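Local coordinates for probable sugar ABC transporter, sugar-binding protein (Streptococcus pneumoniae, PDB 2W7Y) that binds blood-group A-trisaccharide and probably delivers such host glycans to a sugar ABC transporter for uptake, at residues N139-H153 / A303-S315. Sequence-based numbering, arbitrary orientation.
With GAL (beta-D-galactopyranose), chain C.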
ATOM      1  N   ASN A 139       6.523  11.381  -1.554  1.00 23.23           N
ATOM      2  CA  ASN A 139       7.703  10.674  -2.077  1.00 23.21           C
ATOM      3  C   ASN A 139       9.009  11.405  -1.779  1.00 23.22           C
ATOM      4  O   ASN A 139      10.028  10.771  -1.503  1.00 23.13           O
ATOM      5  CB  ASN A 139       7.599  10.458  -3.595  1.00 22.97           C
ATOM      6  CG  ASN A 139       6.535   9.456  -3.978  1.00 23.08           C
ATOM      7  OD1 ASN A 139       6.728   8.243  -3.859  1.00 23.02           O
ATOM      8  ND2 ASN A 139       5.403   9.958  -4.461  1.00 22.84           N
ATOM      9  N   TYR A 140       8.962  12.737  -1.835  1.00 23.23           N
ATOM     10  CA  TYR A 140      10.150  13.578  -1.724  1.00 23.26           C
ATOM     11  C   TYR A 140      10.924  13.368  -0.425  1.00 23.28           C
ATOM     12  O   TYR A 140      12.141  13.197  -0.454  1.00 23.39           O
ATOM     13  CB  TYR A 140       9.795  15.060  -1.907  1.00 23.25           C
ATOM     14  CG  TYR A 140      11.005  15.942  -2.141  1.00 23.24           C
ATOM     15  CD1 TYR A 140      11.587  16.041  -3.407  1.00 23.18           C
ATOM     16  CD2 TYR A 140      11.581  16.661  -1.095  1.00 23.13           C
ATOM     17  CE1 TYR A 140      12.702  16.837  -3.628  1.00 23.13           C
ATOM     18  CE2 TYR A 140      12.699  17.465  -1.308  1.00 23.42           C
ATOM     19  CZ  TYR A 140      13.250  17.547  -2.577  1.00 23.26           C
ATOM     20  OH  TYR A 140      14.353  18.340  -2.794  1.00 23.39           O
ATOM     21  N   LYS A 141      10.221  13.381   0.703  1.00 23.42           N
ATOM     22  CA  LYS A 141      10.852  13.182   2.007  1.00 23.50           C
ATOM     23  C   LYS A 141      10.980  11.701   2.368  1.00 23.63           C
ATOM     24  O   LYS A 141      12.024  11.263   2.860  1.00 23.73           O
ATOM     25  CB  LYS A 141      10.082  13.925   3.088  1.00 23.62           C
ATOM     26  N   GLN A 142       9.920  10.939   2.104  1.00 23.59           N
ATOM     27  CA  GLN A 142       9.812   9.558   2.576  1.00 23.53           C
ATOM     28  C   GLN A 142      10.573   8.523   1.734  1.00 23.49           C
ATOM     29  O   GLN A 142      11.082   7.540   2.274  1.00 23.46           O
ATOM     30  CB  GLN A 142       8.347   9.162   2.694  1.00 23.53           C
ATOM     31  CG  GLN A 142       8.051   8.321   3.909  1.00 23.89           C
ATOM     32  CD  GLN A 142       6.795   7.506   3.747  1.00 24.59           C
ATOM     33  OE1 GLN A 142       5.886   7.566   4.584  1.00 24.87           O
ATOM     34  NE2 GLN A 142       6.731   6.734   2.664  1.00 24.23           N
ATOM     35  N   ASN A 143      10.634   8.737   0.420  1.00 23.33           N
ATOM     36  CA  ASN A 143      11.420   7.870  -0.459  1.00 23.34           C
ATOM     37  C   ASN A 143      12.878   8.311  -0.602  1.00 23.26           C
ATOM     38  O   ASN A 143      13.600   7.826  -1.472  1.00 23.19           O
ATOM     39  CB  ASN A 143      10.749   7.719  -1.833  1.00 23.37           C
ATOM     40  CG  ASN A 143       9.702   6.618  -1.855  1.00 23.33           C
ATOM     41  OD1 ASN A 143       9.655   5.764  -0.964  1.00 23.70           O
ATOM     42  ND2 ASN A 143       8.861   6.627  -2.880  1.00 23.32           N
ATOM     43  N   GLN A 144      13.297   9.231   0.263  1.00 23.40           N
ATOM     44  CA  GLN A 144      14.680   9.682   0.324  1.00 23.42           C
ATOM     45  C   GLN A 144      15.543   8.758   1.173  1.00 23.53           C
ATOM     46  O   GLN A 144      15.344   8.633   2.384  1.00 23.60           O
ATOM     47  CB  GLN A 144      14.759  11.105   0.866  1.00 23.44           C
ATOM     48  CG  GLN A 144      15.151  12.144  -0.169  1.00 23.57           C
ATOM     49  CD  GLN A 144      15.494  13.475   0.459  1.00 23.62           C
ATOM     50  OE1 GLN A 144      15.283  13.632   1.768  1.00 23.98           O
ATOM     51  NE2 GLN A 144      16.021  14.422  -0.473  1.00 23.92           N
ATOM     52  N   LYS A 145      16.499   8.113   0.513  1.00 23.65           N
ATOM     53  CA  LYS A 145      17.479   7.255   1.164  1.00 23.63           C
ATOM     54  C   LYS A 145      18.864   7.869   1.027  1.00 23.48           C
ATOM     55  O   LYS A 145      19.487   7.787  -0.036  1.00 23.51           O
ATOM     56  CB  LYS A 145      17.439   5.844   0.559  1.00 23.65           C
ATOM     57  CG  LYS A 145      16.901   4.759   1.496  1.00 24.01           C
ATOM     58  CD  LYS A 145      15.515   5.062   2.052  1.00 23.88           C
ATOM     59  CE  LYS A 145      14.418   4.592   1.122  1.00 23.99           C
ATOM     60  NZ  LYS A 145      13.117   4.487   1.842  1.00 23.86           N
ATOM     61  N   ASP A 146      19.329   8.489   2.111  1.00 23.35           N
ATOM     62  CA  ASP A 146      20.590   9.232   2.136  1.00 23.26           C
ATOM     63  C   ASP A 146      20.629  10.349   1.084  1.00 23.18           C
ATOM     64  O   ASP A 146      21.611  10.498   0.362  1.00 23.20           O
ATOM     65  CB  ASP A 146      21.797   8.288   1.987  1.00 23.26           C
ATOM     66  CG  ASP A 146      21.887   7.257   3.104  1.00 23.17           C
ATOM     67  OD1 ASP A 146      21.440   7.537   4.237  1.00 23.00           O
ATOM     68  OD2 ASP A 146      22.419   6.159   2.847  1.00 23.33           O
ATOM     69  N   GLY A 147      19.548  11.124   0.999  1.00 23.13           N
ATOM     70  CA  GLY A 147      19.454  12.232   0.043  1.00 23.07           C
ATOM     71  C   GLY A 147      19.224  11.815  -1.402  1.00 22.98           C
ATOM     72  O   GLY A 147      19.309  12.641  -2.310  1.00 22.95           O
ATOM     73  N   LYS A 148      18.925  10.536  -1.606  1.00 22.94           N
ATOM     74  CA  LYS A 148      18.684   9.979  -2.937  1.00 23.03           C
ATOM     75  C   LYS A 148      17.269   9.414  -3.038  1.00 22.97           C
ATOM     76  O   LYS A 148      16.805   8.739  -2.120  1.00 22.95           O
ATOM     77  CB  LYS A 148      19.721   8.895  -3.258  1.00 22.94           C
ATOM     78  CG  LYS A 148      21.132   9.436  -3.484  1.00 22.97           C
ATOM     79  CD  LYS A 148      22.213   8.386  -3.258  1.00 23.12           C
ATOM     80  CE  LYS A 148      22.530   8.218  -1.776  1.00 23.63           C
ATOM     81  NZ  LYS A 148      23.873   7.610  -1.532  1.00 23.75           N
ATOM     82  N   ILE A 149      16.586   9.705  -4.145  1.00 23.05           N
ATOM     83  CA  ILE A 149      15.251   9.149  -4.403  1.00 23.06           C
ATOM     84  C   ILE A 149      15.282   8.170  -5.581  1.00 23.08           C
ATOM     85  O   ILE A 149      15.542   8.554  -6.721  1.00 23.11           O
ATOM     86  CB  ILE A 149      14.184  10.248  -4.653  1.00 23.16           C
ATOM     87  CG1 ILE A 149      14.180  11.273  -3.512  1.00 22.94           C
ATOM     88  CG2 ILE A 149      12.801   9.616  -4.832  1.00 23.07           C
ATOM     89  CD1 ILE A 149      13.297  12.482  -3.751  1.00 22.77           C
ATOM     90  N   TYR A 150      14.999   6.904  -5.297  1.00 23.13           N
ATOM     91  CA  TYR A 150      15.076   5.860  -6.311  1.00 23.10           C
ATOM     92  C   TYR A 150      13.725   5.524  -6.948  1.00 23.07           C
ATOM     93  O   TYR A 150      13.671   4.873  -7.996  1.00 23.08           O
ATOM     94  CB  TYR A 150      15.714   4.602  -5.718  1.00 23.13           C
ATOM     95  CG  TYR A 150      17.124   4.810  -5.206  1.00 23.29           C
ATOM     96  CD1 TYR A 150      18.191   4.995  -6.089  1.00 22.93           C
ATOM     97  CD2 TYR A 150      17.394   4.815  -3.837  1.00 23.54           C
ATOM     98  CE1 TYR A 150      19.485   5.181  -5.623  1.00 23.31           C
ATOM     99  CE2 TYR A 150      18.687   5.001  -3.359  1.00 23.29           C
ATOM    100  CZ  TYR A 150      19.725   5.181  -4.254  1.00 23.51           C
ATOM    101  OH  TYR A 150      21.003   5.362  -3.776  1.00 23.80           O
ATOM    102  N   THR A 151      12.641   5.970  -6.318  1.00 22.90           N
ATOM    103  CA  THR A 151      11.293   5.634  -6.775  1.00 22.81           C
ATOM    104  C   THR A 151      10.261   6.706  -6.407  1.00 22.74           C
ATOM    105  O   THR A 151      10.341   7.327  -5.342  1.00 22.48           O
ATOM    106  CB  THR A 151      10.845   4.229  -6.268  1.00 22.75           C
ATOM    107  OG1 THR A 151       9.632   3.842  -6.920  1.00 22.99           O
ATOM    108  CG2 THR A 151      10.639   4.214  -4.761  1.00 22.67           C
ATOM    109  N   VAL A 152       9.309   6.930  -7.312  1.00 22.75           N
ATOM    110  CA  VAL A 152       8.215   7.873  -7.079  1.00 22.81           C
ATOM    111  C   VAL A 152       6.871   7.238  -7.427  1.00 22.77           C
ATOM    112  O   VAL A 152       6.613   6.902  -8.583  1.00 22.76           O
ATOM    113  CB  VAL A 152       8.396   9.207  -7.860  1.00 22.86           C
ATOM    114  CG1 VAL A 152       7.169  10.104  -7.700  1.00 22.65           C
ATOM    115  CG2 VAL A 152       9.650   9.947  -7.408  1.00 22.88           C
ATOM    116  N   HIS A 153       6.024   7.082  -6.415  1.00 22.85           N
ATOM    117  CA  HIS A 153       4.690   6.526  -6.589  1.00 22.86           C
ATOM    118  C   HIS A 153       3.703   7.659  -6.883  1.00 23.10           C
ATOM    119  O   HIS A 153       3.489   8.539  -6.044  1.00 23.38           O
ATOM    120  CB  HIS A 153       4.300   5.749  -5.324  1.00 22.82           C
ATOM    121  CG  HIS A 153       3.231   4.719  -5.529  1.00 22.68           C
ATOM    122  ND1 HIS A 153       2.590   4.100  -4.475  1.00 22.54           N
ATOM    123  CD2 HIS A 153       2.680   4.205  -6.655  1.00 22.81           C
ATOM    124  CE1 HIS A 153       1.699   3.243  -4.944  1.00 22.46           C
ATOM    125  NE2 HIS A 153       1.731   3.291  -6.263  1.00 22.82           N
ATOM    126  N   ALA A 303      -3.367   5.509  11.454  1.00 22.99           N
ATOM    127  CA  ALA A 303      -3.555   5.206  10.038  1.00 23.01           C
ATOM    128  C   ALA A 303      -2.208   5.012   9.354  1.00 23.02           C
ATOM    129  O   ALA A 303      -1.168   5.388   9.892  1.00 22.97           O
ATOM    130  CB  ALA A 303      -4.358   6.309   9.351  1.00 22.94           C
ATOM    131  N   ILE A 304      -2.231   4.401   8.173  1.00 23.13           N
ATOM    132  CA  ILE A 304      -1.026   4.228   7.374  1.00 23.11           C
ATOM    133  C   ILE A 304      -0.934   5.365   6.353  1.00 23.17           C
ATOM    134  O   ILE A 304      -1.892   5.634   5.621  1.00 23.11           O
ATOM    135  CB  ILE A 304      -0.984   2.830   6.683  1.00 23.07           C
ATOM    136  CG1 ILE A 304      -0.790   1.727   7.731  1.00 23.11           C
ATOM    137  CG2 ILE A 304       0.135   2.767   5.641  1.00 22.83           C
ATOM    138  CD1 ILE A 304      -1.299   0.353   7.331  1.00 22.16           C
ATOM    139  N   SER A 305       0.211   6.044   6.336  1.00 23.20           N
ATOM    140  CA  SER A 305       0.487   7.071   5.337  1.00 23.39           C
ATOM    141  C   SER A 305       1.926   6.982   4.871  1.00 23.47           C
ATOM    142  O   SER A 305       2.847   7.488   5.524  1.00 23.57           O
ATOM    143  CB  SER A 305       0.191   8.474   5.865  1.00 23.28           C
ATOM    144  OG  SER A 305       0.206   9.413   4.802  1.00 23.59           O
ATOM    145  N   SER A 306       2.109   6.311   3.743  1.00 23.58           N
ATOM    146  CA  SER A 306       3.409   6.230   3.113  1.00 23.83           C
ATOM    147  C   SER A 306       3.288   6.472   1.618  1.00 23.69           C
ATOM    148  O   SER A 306       2.190   6.726   1.106  1.00 23.75           O
ATOM    149  CB  SER A 306       4.087   4.894   3.417  1.00 23.73           C
ATOM    150  OG  SER A 306       3.316   3.827   2.913  1.00 25.27           O
ATOM    151  N   SER A 307       4.426   6.433   0.935  1.00 23.63           N
ATOM    152  CA  SER A 307       4.484   6.659  -0.497  1.00 23.51           C
ATOM    153  C   SER A 307       4.261   5.354  -1.240  1.00 23.31           C
ATOM    154  O   SER A 307       3.401   5.273  -2.120  1.00 23.39           O
ATOM    155  CB  SER A 307       5.842   7.246  -0.879  1.00 23.49           C
ATOM    156  OG  SER A 307       6.139   8.384  -0.089  1.00 24.29           O
ATOM    157  N   GLY A 308       5.027   4.335  -0.852  1.00 23.10           N
ATOM    158  CA  GLY A 308       5.151   3.099  -1.616  1.00 22.97           C
ATOM    159  C   GLY A 308       6.210   3.257  -2.696  1.00 22.88           C
ATOM    160  O   GLY A 308       6.684   4.363  -2.956  1.00 22.71           O
ATOM    161  N   GLY A 309       6.598   2.145  -3.314  1.00 22.83           N
ATOM    162  CA  GLY A 309       7.419   2.191  -4.519  1.00 22.88           C
ATOM    163  C   GLY A 309       6.525   2.495  -5.707  1.00 22.94           C
ATOM    164  O   GLY A 309       5.335   2.158  -5.709  1.00 23.05           O
ATOM    165  N   GLY A 310       7.089   3.142  -6.717  1.00 22.78           N
ATOM    166  CA  GLY A 310       6.328   3.479  -7.905  1.00 22.86           C
ATOM    167  C   GLY A 310       7.184   3.425  -9.143  1.00 22.92           C
ATOM    168  O   GLY A 310       7.797   2.399  -9.436  1.00 22.82           O
ATOM    169  N   ILE A 311       7.218   4.541  -9.865  1.00 22.93           N
ATOM    170  CA  ILE A 311       8.027   4.677 -11.072  1.00 23.02           C
ATOM    171  C   ILE A 311       9.510   4.614 -10.717  1.00 23.03           C
ATOM    172  O   ILE A 311      10.016   5.437  -9.953  1.00 23.11           O
ATOM    173  CB  ILE A 311       7.652   5.961 -11.856  1.00 23.04           C
ATOM    174  CG1 ILE A 311       6.264   5.788 -12.482  1.00 23.21           C
ATOM    175  CG2 ILE A 311       8.679   6.281 -12.937  1.00 22.89           C
ATOM    176  CD1 ILE A 311       5.557   7.082 -12.800  1.00 23.86           C
ATOM    177  N   THR A 312      10.179   3.604 -11.268  1.00 22.94           N
ATOM    178  CA  THR A 312      11.564   3.281 -10.943  1.00 22.80           C
ATOM    179  C   THR A 312      12.319   3.039 -12.253  1.00 22.72           C
ATOM    180  O   THR A 312      11.860   2.280 -13.107  1.00 22.61           O
ATOM    181  CB  THR A 312      11.638   2.023 -10.053  1.00 22.67           C
ATOM    182  OG1 THR A 312      10.636   2.093  -9.033  1.00 22.63           O
ATOM    183  CG2 THR A 312      12.986   1.906  -9.403  1.00 22.48           C
ATOM    184  N   ILE A 313      13.463   3.694 -12.420  1.00 22.70           N
ATOM    185  CA  ILE A 313      14.148   3.691 -13.718  1.00 22.87           C
ATOM    186  C   ILE A 313      15.592   3.185 -13.693  1.00 22.80           C
ATOM    187  O   ILE A 313      16.357   3.484 -12.773  1.00 22.86           O
ATOM    188  CB  ILE A 313      13.992   5.064 -14.469  1.00 22.91           C
ATOM    189  CG1 ILE A 313      15.319   5.535 -15.069  1.00 22.86           C
ATOM    190  CG2 ILE A 313      13.416   6.127 -13.538  1.00 23.14           C
ATOM    191  CD1 ILE A 313      15.210   6.724 -15.988  1.00 23.84           C
ATOM    192  N   SER A 314      15.937   2.411 -14.717  1.00 22.61           N
ATOM    193  CA  SER A 314      17.266   1.835 -14.877  1.00 22.64           C
ATOM    194  C   SER A 314      18.370   2.885 -15.016  1.00 22.68           C
ATOM    195  O   SER A 314      18.171   3.932 -15.625  1.00 22.40           O
ATOM    196  CB  SER A 314      17.280   0.895 -16.085  1.00 22.63           C
ATOM    197  OG  SER A 314      18.571   0.357 -16.309  1.00 22.21           O
ATOM    198  N   SER A 315      19.530   2.575 -14.438  1.00 22.87           N
ATOM    199  CA  SER A 315      20.730   3.407 -14.522  1.00 23.11           C
ATOM    200  C   SER A 315      21.534   3.129 -15.788  1.00 23.28           C
ATOM    201  O   SER A 315      22.402   3.919 -16.164  1.00 23.29           O
ATOM    202  CB  SER A 315      21.631   3.152 -13.317  1.00 23.03           C
ATOM    203  OG  SER A 315      21.367   4.075 -12.279  1.00 23.90           O
TER
HETATM  204  C1  GAL C   1      -2.740   0.229  -6.946  1.00 16.73           C
HETATM  205  C2  GAL C   1      -2.112  -0.990  -6.269  1.00 16.42           C
HETATM  206  C3  GAL C   1      -2.230  -0.885  -4.746  1.00 16.01           C
HETATM  207  C4  GAL C   1      -1.783   0.488  -4.230  1.00 15.18           C
HETATM  208  C5  GAL C   1      -2.534   1.581  -5.005  1.00 16.26           C
HETATM  209  C6  GAL C   1      -2.183   3.007  -4.576  1.00 16.08           C
HETATM  210  O1  GAL C   1      -2.371   0.234  -8.307  1.00 20.41           O
HETATM  211  O2  GAL C   1      -2.781  -2.143  -6.736  1.00 16.02           O
HETATM  212  O3  GAL C   1      -1.494  -1.920  -4.135  1.00 15.78           O
HETATM  213  O4  GAL C   1      -0.388   0.605  -4.383  1.00 12.44           O
HETATM  214  O5  GAL C   1      -2.275   1.439  -6.389  1.00 16.42           O
HETATM  215  O6  GAL C   1      -3.242   3.872  -4.944  1.00 15.93           O
HETATM  216  O   HOH W   1      14.729   5.271 -10.251  1.00 19.46           O
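V152 and I311 form a single antiparallel, hydrogen-bonded bridge. V152 N donates to I311 O at 3.1 Å, and I311 N returns a bond to V152 O. Beside it, T151 CA makes a CH···O contact with I311 O.

Side chains extend this backbone pairing. G310 N donates to T151 OG1 at 2.6 Å, almost straight (168°). With chi1 at -170°, T151 OG1 swings opposite its own backbone N and also lies 2.9 Å from T312 OG1. T312 OG1 itself donates to G310 O. N143 ND2 reaches G308 O at 3.1 Å, with the acceptor in its amide plane, and bonds weakly to T151 O. N139 holds the H153 backbone from within its own segment: H153 N donates to N139 OD1, and N139 ND2 to H153 O.

The H153 ring is fixed by ND1, which donates to S307 O at 2.8 Å, near the ring plane. G309 O sits over one ring face, 3.3 Å from H153 CG. At the edge, H153 CE1 lies 3.4 Å from O4 of the bound galactose, so the turn 307-310 is likely to set the position of this pocket residue.

Q142 packs on S306 and S307.

The turn 307-310 links strand 302-306 of one sheet to edge strand 311-313 of another, consistent with a crossover between the two lobes of a solute-binding protein. V152 and I311 pack on helix 319-332, and D390 OD1, on helix 388-392, accepts from G308 N.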